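Local coordinates for NlpC/P60 domain-containing protein (PDB 3GT2) that carries an NlpC/P60 domain of the C40 peptidase family, to which cysteine-type peptidase activity is generally assigned, although its own function is unknown, at residues A[57-62]-A[116-121]; A[82-87]-A[133-138]. All coordinates share one frame; numbering follows the deposited sequence.

Interaction 1: A[57-62]-A[116-121]; sequences SGLMQY and LEVGDV
Leu-59 and Val-118 meet through methyl groups, CD2 against CG2 at 3.7 Å, and this apolar pairing dominates the contact between helix 56-65 and strand 114-118. The same CD2 also reaches Leu-116 CD2 at 4.1 Å, the two leucine side chains crossing nearly at right angles. A first torsion of 174° swings Leu-59 CG away from the backbone N and carries CD2 between the two strand residues. Branched aliphatic groups suit this place because they fill the space between helix and strand without bringing a buried polar atom to be satisfied.

A second kind of contact involves selenomethionine Met-60. Its bent, flexible chain carries CE to 3.8 Å from Leu-116 O, a van der Waals approach to a carbonyl. No hydrogen bond joins the segments. Glu-117 points away from the helix, and its OE2 bonds to Ser-125 OG and Gln-123 NE2.

This is the helix of the papain-like NlpC/P60 fold packed on its antiparallel sheet; the axes of 57-62 and 116-118 approach to 8.7 Å, at 139° between their directions. Val-106 and Met-108 of strand 105-111 touch Met-60, Val-122 of strand 122-126 touches Leu-59, and Met-78 of helix 75-78 touches Met-60.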
# COMPACT_ATOMS: atom_id res chain seq x y z
N SER A 57 -0.82 2.82 5.69
CA SER A 57 -0.29 4.02 5.05
C SER A 57 1.24 4.03 5.03
O SER A 57 1.87 4.30 4.00
CB SER A 57 -0.83 5.26 5.78
OG SER A 57 -0.23 6.45 5.31
N GLY A 58 1.85 3.74 6.19
CA GLY A 58 3.30 3.79 6.32
C GLY A 58 3.98 2.79 5.41
O GLY A 58 5.02 3.07 4.81
N LEU A 59 3.39 1.61 5.28
CA LEU A 59 3.99 0.59 4.44
C LEU A 59 3.93 0.98 2.96
O LEU A 59 4.88 0.75 2.20
CB LEU A 59 3.30 -0.76 4.66
CG LEU A 59 3.75 -1.88 3.71
CD1 LEU A 59 5.22 -2.27 3.94
CD2 LEU A 59 2.85 -3.09 3.87
N MSE A 60 2.81 1.55 2.54
CA MSE A 60 2.70 1.99 1.16
C MSE A 60 3.73 3.09 0.88
O MSE A 60 4.38 3.09 -0.16
CB MSE A 60 1.29 2.51 0.84
CG MSE A 60 0.14 1.54 1.09
SE MSE A 60 0.21 -0.09 -0.01
CE MSE A 60 0.79 -1.36 1.33
N GLN A 61 3.89 4.01 1.82
CA GLN A 61 4.86 5.09 1.62
C GLN A 61 6.24 4.49 1.43
O GLN A 61 6.99 4.89 0.53
CB GLN A 61 4.88 6.05 2.80
CG GLN A 61 3.67 6.96 2.91
CD GLN A 61 3.93 8.10 3.88
OE1 GLN A 61 3.87 9.28 3.52
NE2 GLN A 61 4.24 7.75 5.13
N TYR A 62 6.59 3.54 2.29
CA TYR A 62 7.90 2.89 2.20
C TYR A 62 8.11 2.21 0.83
O TYR A 62 9.15 2.38 0.19
CB TYR A 62 8.09 1.86 3.31
CG TYR A 62 9.40 1.11 3.18
CD1 TYR A 62 10.59 1.72 3.53
CD2 TYR A 62 9.44 -0.18 2.67
CE1 TYR A 62 11.81 1.05 3.41
CE2 TYR A 62 10.64 -0.86 2.54
CZ TYR A 62 11.82 -0.24 2.91
OH TYR A 62 13.02 -0.90 2.78
N LEU A 116 -0.68 -7.17 -0.70
CA LEU A 116 0.21 -6.95 0.42
C LEU A 116 -0.47 -5.99 1.38
O LEU A 116 -0.77 -4.85 1.01
CB LEU A 116 1.53 -6.35 -0.06
CG LEU A 116 2.56 -6.19 1.05
CD1 LEU A 116 3.00 -7.56 1.53
CD2 LEU A 116 3.73 -5.38 0.55
N GLU A 117 -0.70 -6.45 2.60
CA GLU A 117 -1.42 -5.65 3.57
C GLU A 117 -0.71 -5.69 4.91
O GLU A 117 0.24 -6.44 5.10
CB GLU A 117 -2.84 -6.17 3.74
CG GLU A 117 -2.89 -7.62 4.21
CD GLU A 117 -4.21 -8.01 4.88
OE1 GLU A 117 -5.15 -7.19 4.90
OE2 GLU A 117 -4.29 -9.15 5.39
N VAL A 118 -1.18 -4.87 5.84
CA VAL A 118 -0.74 -5.00 7.22
C VAL A 118 -1.87 -5.61 8.05
O VAL A 118 -2.92 -4.99 8.24
CB VAL A 118 -0.31 -3.64 7.83
CG1 VAL A 118 0.34 -3.86 9.17
CG2 VAL A 118 0.66 -2.94 6.90
N GLY A 119 -1.67 -6.84 8.50
CA GLY A 119 -2.58 -7.47 9.43
C GLY A 119 -1.98 -7.28 10.80
O GLY A 119 -1.64 -6.16 11.18
N ASP A 120 -1.82 -8.37 11.55
CA ASP A 120 -1.06 -8.30 12.78
C ASP A 120 0.41 -8.06 12.42
O ASP A 120 1.17 -7.52 13.22
CB ASP A 120 -1.21 -9.60 13.58
CG ASP A 120 -2.62 -9.81 14.09
OD1 ASP A 120 -3.15 -8.91 14.78
OD2 ASP A 120 -3.19 -10.88 13.80
N VAL A 121 0.78 -8.49 11.22
CA VAL A 121 2.08 -8.19 10.64
C VAL A 121 1.90 -7.92 9.15
O VAL A 121 0.84 -8.21 8.59
CB VAL A 121 3.08 -9.36 10.81
CG1 VAL A 121 3.31 -9.67 12.28
CG2 VAL A 121 2.59 -10.61 10.07

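Interaction 2: A[82-87]-A[133-138]; sequences GQKILP and APYMVR
Ile-85 and Arg-138 form the main bump and hollow of this two-stranded antiparallel ribbon. Ile-85 CD1 sits over the centre of the guanidinium, 3.7 Å from Arg-138 CZ, while its CG1 fits against Arg-138 CB. The arginine makes this seat by turning at chi3 (-57°), which folds its flat end back across the isoleucine. Its long chain thus serves twice, giving a face to a methyl while NH2 forms a salt bridge with Asp-94. On the same face of the ribbon, the long chain of selenomethionine Met-136 reaches Pro-87, with Met-136 SE 3.9 Å from Pro-87 CA; the rigid ring gives it a compact surface to rest against.

The other face carries Lys-84. Its CG lies close to Tyr-135 CB and CG, at 3.3 Å from each and oblique to the ring, and the lysine crosses the tyrosine at about a right angle before NZ bonds to Tyr-79 O. Leu-86 lies alongside the tyrosine, its CD2 4.0 Å from CE1 at the ring edge.

Backbone bonds hold these shapes in register. Gln-83 and Arg-138 exchange two nearly straight ones; Ile-85 and Met-136 exchange two more, less straight, with Ile-85 N lying above the plane of the Met-136 carbonyl. Between these hydrogen-bonded pairs stands the non-hydrogen-bonded pair Lys-84 and Val-137. Gly-82 suits the end of the ribbon: its positive phi (68°) favours glycine, and having no side chain it can bring CA to 3.5 Å from Arg-138 O.

This short antiparallel pair lies beside the main sheet of the domain. Strand 95-98 flanks it on the 133-138 side: Val-137 shares a backbone bond with Leu-95 and Ala-133 with Phe-97, while Met-136 packs on Ile-96 and Val-137 on Phe-97.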
# COMPACT_ATOMS: atom_id res chain seq x y z
N GLY A 82 -3.42 10.13 -8.25
CA GLY A 82 -3.31 9.16 -9.32
C GLY A 82 -4.56 8.99 -10.15
O GLY A 82 -5.40 9.89 -10.23
N GLN A 83 -4.67 7.82 -10.76
CA GLN A 83 -5.75 7.51 -11.68
C GLN A 83 -6.68 6.49 -11.04
O GLN A 83 -6.23 5.45 -10.57
CB GLN A 83 -5.18 6.93 -12.98
CG GLN A 83 -6.24 6.48 -13.98
CD GLN A 83 -5.68 5.70 -15.16
OE1 GLN A 83 -6.43 5.29 -16.05
NE2 GLN A 83 -4.37 5.50 -15.18
N LYS A 84 -7.97 6.79 -11.01
CA LYS A 84 -8.95 5.85 -10.50
C LYS A 84 -9.09 4.68 -11.47
O LYS A 84 -9.20 4.88 -12.68
CB LYS A 84 -10.30 6.54 -10.34
CG LYS A 84 -10.95 6.31 -9.01
CD LYS A 84 -10.24 7.11 -7.93
CE LYS A 84 -11.10 7.18 -6.68
NZ LYS A 84 -10.75 8.36 -5.85
N ILE A 85 -9.11 3.46 -10.94
CA ILE A 85 -9.16 2.24 -11.75
C ILE A 85 -10.37 1.38 -11.36
O ILE A 85 -10.65 1.21 -10.17
CB ILE A 85 -7.89 1.36 -11.50
CG1 ILE A 85 -6.61 2.13 -11.87
CG2 ILE A 85 -7.97 0.05 -12.26
CD1 ILE A 85 -6.54 2.53 -13.35
N LEU A 86 -11.07 0.85 -12.36
CA LEU A 86 -12.08 -0.17 -12.09
C LEU A 86 -11.40 -1.45 -11.60
O LEU A 86 -10.40 -1.89 -12.18
CB LEU A 86 -12.89 -0.47 -13.36
CG LEU A 86 -13.62 0.72 -13.95
CD1 LEU A 86 -14.16 0.39 -15.34
CD2 LEU A 86 -14.74 1.15 -13.00
N PRO A 87 -11.93 -2.06 -10.55
CA PRO A 87 -11.29 -3.27 -10.02
C PRO A 87 -11.15 -4.37 -11.08
O PRO A 87 -10.22 -5.17 -11.00
CB PRO A 87 -12.23 -3.71 -8.90
CG PRO A 87 -12.89 -2.44 -8.46
CD PRO A 87 -13.07 -1.63 -9.71
N ALA A 133 -13.44 -0.09 -1.09
CA ALA A 133 -13.90 1.12 -1.75
C ALA A 133 -14.15 0.78 -3.21
O ALA A 133 -13.57 -0.18 -3.73
CB ALA A 133 -12.84 2.21 -1.62
N PRO A 134 -15.01 1.56 -3.88
CA PRO A 134 -15.49 1.31 -5.25
C PRO A 134 -14.40 1.32 -6.32
O PRO A 134 -14.57 0.66 -7.36
CB PRO A 134 -16.45 2.48 -5.51
CG PRO A 134 -16.77 3.05 -4.21
CD PRO A 134 -15.60 2.79 -3.32
N TYR A 135 -13.33 2.08 -6.11
CA TYR A 135 -12.27 2.19 -7.10
C TYR A 135 -10.93 1.79 -6.53
O TYR A 135 -10.71 1.89 -5.31
CB TYR A 135 -12.15 3.61 -7.63
CG TYR A 135 -13.37 4.09 -8.36
CD1 TYR A 135 -13.65 3.64 -9.63
CD2 TYR A 135 -14.23 5.01 -7.77
CE1 TYR A 135 -14.77 4.08 -10.31
CE2 TYR A 135 -15.35 5.47 -8.44
CZ TYR A 135 -15.61 5.00 -9.71
OH TYR A 135 -16.72 5.43 -10.39
N MSE A 136 -10.05 1.35 -7.40
CA MSE A 136 -8.65 1.23 -7.05
C MSE A 136 -7.89 2.42 -7.63
O MSE A 136 -8.47 3.21 -8.37
CB MSE A 136 -8.10 -0.12 -7.52
CG MSE A 136 -8.77 -1.25 -6.80
SE MSE A 136 -8.37 -3.01 -7.49
CE MSE A 136 -6.41 -2.98 -7.37
N VAL A 137 -6.61 2.56 -7.28
CA VAL A 137 -5.84 3.72 -7.71
C VAL A 137 -4.51 3.30 -8.30
O VAL A 137 -3.79 2.49 -7.71
CB VAL A 137 -5.57 4.70 -6.54
CG1 VAL A 137 -4.60 5.82 -6.98
CG2 VAL A 137 -6.88 5.28 -6.02
N ARG A 138 -4.20 3.83 -9.48
CA ARG A 138 -2.90 3.60 -10.09
C ARG A 138 -2.03 4.85 -9.97
O ARG A 138 -2.46 5.94 -10.32
CB ARG A 138 -3.09 3.22 -11.56
CG ARG A 138 -1.80 2.96 -12.32
CD ARG A 138 -2.13 2.25 -13.64
NE ARG A 138 -2.86 1.01 -13.39
CZ ARG A 138 -3.66 0.41 -14.28
NH1 ARG A 138 -3.82 0.94 -15.48
NH2 ARG A 138 -4.28 -0.72 -13.96

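Overall arrangement
The two contacts belong to one NlpC/P60 domain, with centres 18 Å apart and nearest atoms about 9 Å apart, so they do not touch. Their segments alternate along the chain. Interaction 1 lies near the middle, about 6 Å from the chain centre, where a helix rests on the four-stranded sheet; interaction 2 lies about 13 Å out, beside the edge strand 95-98 of that sheet. Helix 75-78 and the residue following it link them: Met-78 touches interaction 1, Tyr-79 interaction 2. In active relatives the catalytic cysteine starts the helix of interaction 1; here alanine stands between Asp-55 and Ser-57, consistent with altered or absent peptidase activity.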